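N5-Carboxyaminoimidazole ribonucleotide synthetase (Staphylococcus aureus subsp. aureus, PDB 3ORQ) catalyses the ATP-dependent conversion of 5-aminoimidazole ribonucleotide and bicarbonate to N5-carboxyaminoimidazole ribonucleotide, as an enzyme of the ATP-grasp superfamily. Local coordinates at residues I57-K60 and Y61-K65; K243-S247 and I248-G252; G279-I283 and E284-Y288; M316-G320 and K321-L325. All blocks are in the same frame, centred on the assembly; numbering follows the deposited sequence.

The four contacts follow one another along the chain without overlap. Contact 1 belongs to the preATP-grasp domain, joining strand 55-58 of its parallel sheet to helix 64-73. Contacts 2 and 3 belong to the ATP-grasp domain: one leads from helix 234-245 into strand 252-261, the other is a turn, short helix 282-285 and the loop after it. Contact 4, in the C-terminal domain, starts on strand 313-319. Centres of contacts 2 and 4 are about 35 Å apart, on opposite sides of the chain's centre, yet both adjoin one eight-stranded antiparallel sheet, which thus spans the ATP-grasp and C-terminal parts; nearest atoms of contacts 3 and 4 are about 5 Å apart.

Contact 1 (I57-K60 and Y61-K65); sequences IQAK and YDDEK
Asp62 carries its CG between its own backbone N and carbonyl carbon (chi1 57°), which brings OD1 back along the chain to Lys60, while Asp63 holds CG opposite its backbone N (chi1 -180°) and reaches OD2 toward Ala59. The Asp62 carboxylate and the Lys60 chain therefore run alongside each other in one direction, with OD1 of Asp62 3.0 Å from CB of Lys60 and 3.9 Å from its CD. The Lys60 chain is extended and carries its ammonium past the acid: NZ of Lys60 stays 5.7 Å from OD1 of Asp62, too far for a salt bridge, though the opposite charges may attract weakly. On Asp63, CB sits 3.3 Å from O of Lys60, and OD2 lies 3.7 Å from CB of Ala59. Lys60 to Asp63 form a type I beta turn, closed by the bond from N of Asp63 to O of Lys60 (3.2 Å, 158° at the hydrogen). The turn is the link from strand 55-58 to helix 64-73 in the parallel, Rossmann-like sheet of the preATP-grasp domain, and Asp63 is the N-cap of that helix, its OD1 accepting from N of Ala66. CB of Ala59 also packs against Ala66. Tyr61 turns the other way, its ring leaning on Leu41 and Pro43 and its OH hydrogen-bonded to Asp42 OD1 at the end of the neighbouring strand 37-42; its side chain lies about 8 Å from the bound pyrophosphate.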
# COMPACT_ATOMS: atom_id res chain seq x y z
N ILE A 57 -12.90 -8.82 -16.47
CA ILE A 57 -13.69 -8.86 -17.69
C ILE A 57 -12.76 -8.44 -18.85
O ILE A 57 -12.34 -7.27 -18.94
CB ILE A 57 -14.86 -7.92 -17.67
CG1 ILE A 57 -15.89 -8.31 -16.58
CG2 ILE A 57 -15.53 -7.88 -19.05
CD1 ILE A 57 -16.99 -7.22 -16.38
N GLN A 58 -12.44 -9.40 -19.71
CA GLN A 58 -11.58 -9.10 -20.86
C GLN A 58 -12.49 -8.64 -22.01
O GLN A 58 -13.32 -9.41 -22.50
CB GLN A 58 -10.75 -10.33 -21.28
CG GLN A 58 -9.84 -10.03 -22.48
CD GLN A 58 -8.89 -11.19 -22.89
OE1 GLN A 58 -9.02 -12.32 -22.43
NE2 GLN A 58 -7.93 -10.87 -23.76
N ALA A 59 -12.35 -7.37 -22.39
CA ALA A 59 -13.11 -6.80 -23.47
C ALA A 59 -12.51 -5.45 -23.87
O ALA A 59 -11.83 -4.81 -23.09
CB ALA A 59 -14.57 -6.64 -23.06
N LYS A 60 -12.77 -5.02 -25.10
CA LYS A 60 -12.34 -3.70 -25.55
C LYS A 60 -13.13 -2.60 -24.87
O LYS A 60 -14.25 -2.82 -24.38
CB LYS A 60 -12.46 -3.57 -27.08
CG LYS A 60 -11.66 -4.61 -27.85
CD LYS A 60 -11.69 -4.33 -29.34
CE LYS A 60 -10.75 -5.29 -30.02
NZ LYS A 60 -10.43 -4.83 -31.40
N TYR A 61 -12.56 -1.40 -24.85
CA TYR A 61 -13.21 -0.27 -24.19
C TYR A 61 -14.43 0.28 -24.94
O TYR A 61 -15.23 1.01 -24.37
CB TYR A 61 -12.19 0.83 -23.93
CG TYR A 61 -10.95 0.39 -23.17
CD1 TYR A 61 -11.04 -0.09 -21.86
CD2 TYR A 61 -9.68 0.49 -23.75
CE1 TYR A 61 -9.88 -0.47 -21.14
CE2 TYR A 61 -8.52 0.13 -23.04
CZ TYR A 61 -8.63 -0.34 -21.73
OH TYR A 61 -7.49 -0.72 -21.06
N ASP A 62 -14.59 -0.09 -26.20
CA ASP A 62 -15.78 0.30 -26.99
C ASP A 62 -16.88 -0.77 -26.92
O ASP A 62 -17.96 -0.57 -27.47
CB ASP A 62 -15.40 0.54 -28.46
CG ASP A 62 -14.72 -0.68 -29.10
OD1 ASP A 62 -13.81 -1.24 -28.45
OD2 ASP A 62 -15.05 -1.11 -30.24
N ASP A 63 -16.61 -1.91 -26.26
CA ASP A 63 -17.51 -3.07 -26.25
C ASP A 63 -18.67 -2.84 -25.26
O ASP A 63 -18.51 -2.94 -24.03
CB ASP A 63 -16.68 -4.31 -25.95
CG ASP A 63 -17.49 -5.61 -25.91
OD1 ASP A 63 -18.72 -5.59 -25.80
OD2 ASP A 63 -16.86 -6.70 -25.98
N GLU A 64 -19.84 -2.51 -25.82
CA GLU A 64 -21.02 -2.11 -25.05
C GLU A 64 -21.61 -3.21 -24.17
O GLU A 64 -22.07 -2.93 -23.05
CB GLU A 64 -22.11 -1.53 -26.01
CG GLU A 64 -23.37 -0.99 -25.30
CD GLU A 64 -24.39 -0.28 -26.25
OE1 GLU A 64 -24.00 0.26 -27.33
OE2 GLU A 64 -25.59 -0.26 -25.89
N LYS A 65 -21.61 -4.46 -24.65
CA LYS A 65 -22.11 -5.58 -23.84
C LYS A 65 -21.25 -5.75 -22.59
O LYS A 65 -21.76 -5.97 -21.49
CB LYS A 65 -22.14 -6.92 -24.61
CG LYS A 65 -22.85 -6.90 -25.95
CD LYS A 65 -24.34 -7.18 -25.82
CE LYS A 65 -24.99 -7.32 -27.21
NZ LYS A 65 -26.48 -7.32 -27.14

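Contact 2 (K243-S247 and I248-G252); sequences KIIQS and IHFIG
The C-terminal end of helix 234-245 and the loop that carries the chain into strand 252-261 are joined here by Ile244 and Ile245, which meet the ring of Phe250. Methyl CG2 of Ile244 comes to the edge of that ring, near its plane, 3.8 Å from CE2 of Phe250. Ile245 approaches the neighbouring ring carbon obliquely, its CD1 standing 4.0 Å from CD2 of Phe250, and the two side chains cross at about a right angle. The second torsion of Ile245 (chi2 70°) bends CD1 round toward the phenyl group, although its CB points away from the loop. Phe250 also stacks on Phe254 and touches Leu108, while Ile244 reaches Val256, so the helix end is tied to strand 252-261, an ATP-grasp strand of the large antiparallel sheet. In the backbone, O of Ile244 accepts from N of Ser247 at 3.1 Å and, weakly, from N of Ile248 at 3.2 Å, where the angle at the hydrogen is only 133°. Ile248 CD1 is 4.3 Å from Ile244 CG2, and the Ile248 side chain packs against Ala104, Leu107 and Leu108 of helix 103-109. Beyond it, His249 is turned away from the helix end, with NE2 bonded to the carbonyl of Pro99 and its backbone N to Gln103 OE1.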
# COMPACT_ATOMS: atom_id res chain seq x y z
N LYS A 243 -10.80 27.91 -11.08
CA LYS A 243 -11.47 28.32 -12.33
C LYS A 243 -11.92 27.10 -13.11
O LYS A 243 -13.05 27.04 -13.61
CB LYS A 243 -10.56 29.19 -13.19
CG LYS A 243 -10.47 30.66 -12.74
CD LYS A 243 -9.25 31.34 -13.37
CE LYS A 243 -9.20 32.84 -13.03
NZ LYS A 243 -8.70 33.17 -11.66
N ILE A 244 -11.04 26.10 -13.20
CA ILE A 244 -11.31 24.93 -14.04
C ILE A 244 -12.52 24.16 -13.56
O ILE A 244 -13.29 23.63 -14.36
CB ILE A 244 -10.09 23.99 -14.06
CG1 ILE A 244 -8.89 24.69 -14.68
CG2 ILE A 244 -10.43 22.66 -14.74
CD1 ILE A 244 -7.59 23.85 -14.67
N ILE A 245 -12.67 24.10 -12.25
CA ILE A 245 -13.74 23.36 -11.58
C ILE A 245 -15.14 23.98 -11.75
O ILE A 245 -16.16 23.32 -11.56
CB ILE A 245 -13.33 23.24 -10.07
CG1 ILE A 245 -12.69 21.88 -9.81
CG2 ILE A 245 -14.46 23.54 -9.08
CD1 ILE A 245 -11.36 21.73 -10.42
N GLN A 246 -15.22 25.24 -12.12
CA GLN A 246 -16.54 25.82 -12.47
C GLN A 246 -16.99 25.47 -13.87
O GLN A 246 -18.14 25.74 -14.23
CB GLN A 246 -16.59 27.34 -12.29
CG GLN A 246 -16.90 27.77 -10.87
CD GLN A 246 -15.63 28.15 -10.11
OE1 GLN A 246 -14.95 29.14 -10.46
NE2 GLN A 246 -15.31 27.36 -9.06
N SER A 247 -16.10 24.91 -14.68
CA SER A 247 -16.46 24.62 -16.06
C SER A 247 -16.54 23.14 -16.39
O SER A 247 -17.17 22.78 -17.40
CB SER A 247 -15.51 25.36 -17.03
OG SER A 247 -15.72 26.77 -16.95
N ILE A 248 -15.89 22.29 -15.57
CA ILE A 248 -15.80 20.84 -15.81
C ILE A 248 -16.04 20.11 -14.51
O ILE A 248 -15.45 20.45 -13.48
CB ILE A 248 -14.41 20.41 -16.25
CG1 ILE A 248 -13.96 21.15 -17.50
CG2 ILE A 248 -14.37 18.93 -16.50
CD1 ILE A 248 -12.54 20.77 -17.95
N HIS A 249 -16.94 19.14 -14.53
CA HIS A 249 -17.24 18.39 -13.34
C HIS A 249 -16.15 17.34 -13.09
O HIS A 249 -15.94 16.45 -13.92
CB HIS A 249 -18.59 17.72 -13.47
CG HIS A 249 -18.96 16.86 -12.29
ND1 HIS A 249 -19.21 17.38 -11.04
CD2 HIS A 249 -19.10 15.51 -12.17
CE1 HIS A 249 -19.52 16.40 -10.21
NE2 HIS A 249 -19.45 15.26 -10.87
N PHE A 250 -15.49 17.42 -11.94
CA PHE A 250 -14.57 16.38 -11.47
C PHE A 250 -15.03 15.73 -10.19
O PHE A 250 -15.37 16.43 -9.23
CB PHE A 250 -13.20 17.01 -11.22
CG PHE A 250 -12.49 17.41 -12.48
CD1 PHE A 250 -11.96 16.42 -13.34
CD2 PHE A 250 -12.40 18.75 -12.83
CE1 PHE A 250 -11.30 16.79 -14.52
CE2 PHE A 250 -11.75 19.13 -14.01
CZ PHE A 250 -11.20 18.17 -14.85
N ILE A 251 -15.04 14.40 -10.16
CA ILE A 251 -15.08 13.64 -8.91
C ILE A 251 -13.89 12.65 -8.95
O ILE A 251 -13.45 12.25 -10.03
CB ILE A 251 -16.39 12.86 -8.73
CG1 ILE A 251 -17.55 13.83 -8.42
CG2 ILE A 251 -16.25 11.83 -7.61
CD1 ILE A 251 -17.32 14.70 -7.19
N GLY A 252 -13.35 12.33 -7.77
CA GLY A 252 -12.13 11.54 -7.63
C GLY A 252 -10.88 12.38 -7.91
O GLY A 252 -10.90 13.61 -7.89

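Contact 3 (G279-I283 and E284-Y288); sequences GHYSI and EACDY
Tyr281 meets Ala285 and Cys286 one turn on: CB of Ala285 comes to the ring edge, near its plane, 3.9 Å from CD2 of Tyr281, and SG of Cys286 lies obliquely beside it, 3.8 Å from CE2 of Tyr281, a sulfur-aromatic contact. SG of Cys286 also rests 3.8 Å from CB of Ser282. The helical backbone sets this spacing, N of Ala285 bonding to O of Tyr281 at 3.0 Å, while the bond from Cys286 N to Ser282 O is weak. Ahead of it, a type I turn from Gly279 to Ser282 leads in; OG of Ser282, lying between its backbone N and carbonyl carbon (chi1 61°), donates to O of Gly279 at 2.7 Å and is also bonded to Gln290 N. Glu284, bent at chi2, runs beside Ile283, and a water donates to both its OE1 (2.6 Å) and O of His280 (2.7 Å); OE2 is held by His339. Tyr281 OH bonds to Gln213 of strand 207-218 and Ala285 packs on Leu358 of strand 351-358, so helix 282-285 lies against both strands, while the loop after it, at Asp287 and Tyr288, meets His337 of the second subunit.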
# COMPACT_ATOMS: atom_id res chain seq x y z
N GLY A 279 1.95 11.77 -9.55
CA GLY A 279 1.39 11.65 -8.19
C GLY A 279 1.80 10.40 -7.47
O GLY A 279 1.38 10.18 -6.31
N HIS A 280 2.56 9.53 -8.14
CA HIS A 280 2.87 8.21 -7.56
C HIS A 280 3.64 8.29 -6.25
O HIS A 280 3.42 7.43 -5.36
CB HIS A 280 3.54 7.27 -8.53
CG HIS A 280 2.69 6.93 -9.71
ND1 HIS A 280 1.34 7.16 -9.73
CD2 HIS A 280 3.01 6.46 -10.94
CE1 HIS A 280 0.85 6.81 -10.91
NE2 HIS A 280 1.85 6.37 -11.66
N TYR A 281 4.45 9.37 -6.09
CA TYR A 281 5.31 9.54 -4.93
C TYR A 281 4.46 9.54 -3.64
O TYR A 281 4.95 9.19 -2.53
CB TYR A 281 6.11 10.84 -5.03
CG TYR A 281 5.20 12.01 -4.76
CD1 TYR A 281 4.39 12.51 -5.78
CD2 TYR A 281 5.03 12.50 -3.47
CE1 TYR A 281 3.48 13.50 -5.53
CE2 TYR A 281 4.12 13.54 -3.22
CZ TYR A 281 3.34 14.02 -4.26
OH TYR A 281 2.42 15.03 -4.05
N SER A 282 3.19 9.95 -3.76
CA SER A 282 2.33 10.17 -2.57
C SER A 282 2.05 8.86 -1.84
O SER A 282 1.63 8.84 -0.66
CB SER A 282 0.99 10.81 -2.99
OG SER A 282 0.29 9.95 -3.87
N ILE A 283 2.29 7.75 -2.52
CA ILE A 283 2.15 6.46 -1.83
C ILE A 283 3.12 6.40 -0.66
O ILE A 283 2.74 6.05 0.42
CB ILE A 283 2.36 5.27 -2.74
CG1 ILE A 283 1.17 5.13 -3.66
CG2 ILE A 283 2.49 3.98 -1.92
CD1 ILE A 283 1.50 4.32 -4.94
N GLU A 284 4.39 6.71 -0.88
CA GLU A 284 5.34 6.62 0.25
C GLU A 284 5.43 7.90 1.08
O GLU A 284 5.68 7.84 2.30
CB GLU A 284 6.73 6.26 -0.25
CG GLU A 284 6.91 4.77 -0.69
CD GLU A 284 6.32 4.54 -2.05
OE1 GLU A 284 6.05 5.55 -2.71
OE2 GLU A 284 6.10 3.37 -2.44
N ALA A 285 5.24 9.05 0.43
CA ALA A 285 5.62 10.35 1.03
C ALA A 285 4.52 11.09 1.77
O ALA A 285 4.81 11.98 2.58
CB ALA A 285 6.22 11.23 -0.03
N CYS A 286 3.26 10.72 1.55
CA CYS A 286 2.10 11.48 2.12
C CYS A 286 1.33 10.61 3.06
O CYS A 286 1.49 9.39 3.04
CB CYS A 286 1.14 11.98 1.01
SG CYS A 286 1.87 13.18 -0.13
N ASP A 287 0.47 11.23 3.85
CA ASP A 287 -0.34 10.45 4.78
C ASP A 287 -1.54 9.80 4.07
O ASP A 287 -2.23 8.94 4.65
CB ASP A 287 -0.79 11.31 5.98
CG ASP A 287 -1.41 12.65 5.56
OD1 ASP A 287 -1.40 12.99 4.35
OD2 ASP A 287 -1.90 13.39 6.44
N TYR A 288 -1.79 10.24 2.83
CA TYR A 288 -2.80 9.64 1.94
C TYR A 288 -2.17 9.62 0.55
O TYR A 288 -1.42 10.53 0.21
CB TYR A 288 -4.06 10.48 1.83
CG TYR A 288 -4.82 10.71 3.15
CD1 TYR A 288 -4.53 11.83 3.93
CD2 TYR A 288 -5.82 9.84 3.57
CE1 TYR A 288 -5.18 12.09 5.12
CE2 TYR A 288 -6.49 10.06 4.82
CZ TYR A 288 -6.15 11.20 5.57
OH TYR A 288 -6.79 11.48 6.75
O HOH W 1 5.22 5.47 -5.15
O HOH W 2 0.29 7.41 1.70

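Contact 4 (M316-G320 and K321-L325); sequences MNLLG and KDLDL
The carboxylate of Asp322 is the flat group here: its OD2 takes the N-H of Leu319 at 2.7 Å, on the anti side and 21° out of the carboxylate plane, and lies beside CB of Leu319 at 3.3 Å. This is the join of strand 313-319 to helix 320-326 in the C-terminal domain, with Leu319 at the N-cap position and Asp322 three residues on, supplying the N3 half of a capping box. The CG of Asp322 lies beside its backbone N and opposite the carbonyl carbon (chi1 -57°), which points the carboxylate back at the strand. The axes of strand 316-319 and helix segment 321-325 are at 90°. Leu318 sets its CD2 3.8 Å from CB of Asp322 and its CB 3.9 Å from CD2 of Leu323, the two leucines crossing at about a right angle. Leu323 goes on to Met352 and Phe330, and to Phe11 of the second subunit. Elsewhere on the helix Asp324 OD1 forms a salt bridge with Arg346, and Lys321 extends alongside Leu319, CE of Lys321 3.9 Å from CD1 of Leu319. The first helical turn closes with N of Leu323 bonded to O of Leu319 at 3.2 Å.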
# COMPACT_ATOMS: atom_id res chain seq x y z
N MSE A 316 11.39 8.58 -9.73
CA MSE A 316 11.90 8.35 -11.10
C MSE A 316 11.00 7.34 -11.77
O MSE A 316 10.68 6.32 -11.16
CB MSE A 316 13.33 7.79 -11.09
CG MSE A 316 14.33 8.54 -10.24
SE MSE A 316 14.61 10.36 -10.87
CE MSE A 316 15.44 9.98 -12.58
N ASN A 317 10.60 7.59 -13.01
CA ASN A 317 9.94 6.55 -13.79
C ASN A 317 10.94 5.47 -14.13
O ASN A 317 12.14 5.72 -14.17
CB ASN A 317 9.36 7.12 -15.07
CG ASN A 317 7.87 7.36 -14.97
OD1 ASN A 317 7.21 6.90 -14.03
ND2 ASN A 317 7.33 8.09 -15.94
N LEU A 318 10.46 4.26 -14.36
CA LEU A 318 11.34 3.21 -14.92
C LEU A 318 10.81 2.71 -16.25
O LEU A 318 9.97 1.83 -16.31
CB LEU A 318 11.60 2.05 -13.93
CG LEU A 318 12.41 2.36 -12.65
CD1 LEU A 318 12.15 1.34 -11.51
CD2 LEU A 318 13.92 2.45 -12.97
N LEU A 319 11.30 3.30 -17.34
CA LEU A 319 11.04 2.75 -18.69
C LEU A 319 11.77 1.42 -18.87
O LEU A 319 12.66 1.10 -18.10
CB LEU A 319 11.51 3.73 -19.76
CG LEU A 319 10.94 5.12 -19.58
CD1 LEU A 319 11.51 6.14 -20.65
CD2 LEU A 319 9.40 5.01 -19.60
N GLY A 320 11.39 0.65 -19.89
CA GLY A 320 12.09 -0.61 -20.19
C GLY A 320 13.62 -0.46 -20.21
O GLY A 320 14.35 -1.31 -19.70
N LYS A 321 14.10 0.65 -20.77
CA LYS A 321 15.53 0.87 -20.92
C LYS A 321 16.18 1.19 -19.58
O LYS A 321 17.36 0.90 -19.38
CB LYS A 321 15.82 2.00 -21.94
CG LYS A 321 15.41 3.40 -21.46
CD LYS A 321 15.70 4.44 -22.53
CE LYS A 321 15.13 5.80 -22.19
NZ LYS A 321 15.79 6.90 -22.93
N ASP A 322 15.41 1.78 -18.67
CA ASP A 322 15.92 2.02 -17.34
C ASP A 322 16.14 0.69 -16.59
O ASP A 322 17.17 0.53 -15.91
CB ASP A 322 14.99 2.96 -16.57
CG ASP A 322 14.77 4.27 -17.29
OD1 ASP A 322 15.78 4.82 -17.77
OD2 ASP A 322 13.61 4.76 -17.39
N LEU A 323 15.21 -0.26 -16.75
CA LEU A 323 15.40 -1.63 -16.23
C LEU A 323 16.65 -2.27 -16.82
O LEU A 323 17.41 -2.90 -16.08
CB LEU A 323 14.18 -2.53 -16.48
CG LEU A 323 12.84 -2.10 -15.86
CD1 LEU A 323 11.85 -3.22 -16.00
CD2 LEU A 323 12.95 -1.62 -14.38
N ASP A 324 16.86 -2.12 -18.13
CA ASP A 324 18.06 -2.71 -18.77
C ASP A 324 19.33 -2.27 -18.05
O ASP A 324 20.13 -3.11 -17.62
CB ASP A 324 18.14 -2.39 -20.26
CG ASP A 324 17.04 -3.05 -21.06
OD1 ASP A 324 16.54 -4.11 -20.62
OD2 ASP A 324 16.65 -2.52 -22.12
N LEU A 325 19.47 -0.94 -17.92
CA LEU A 325 20.51 -0.27 -17.14
C LEU A 325 20.59 -0.65 -15.65
O LEU A 325 21.70 -0.89 -15.13
CB LEU A 325 20.33 1.25 -17.26
CG LEU A 325 21.39 2.19 -16.65
CD1 LEU A 325 22.76 1.96 -17.36
CD2 LEU A 325 21.01 3.68 -16.77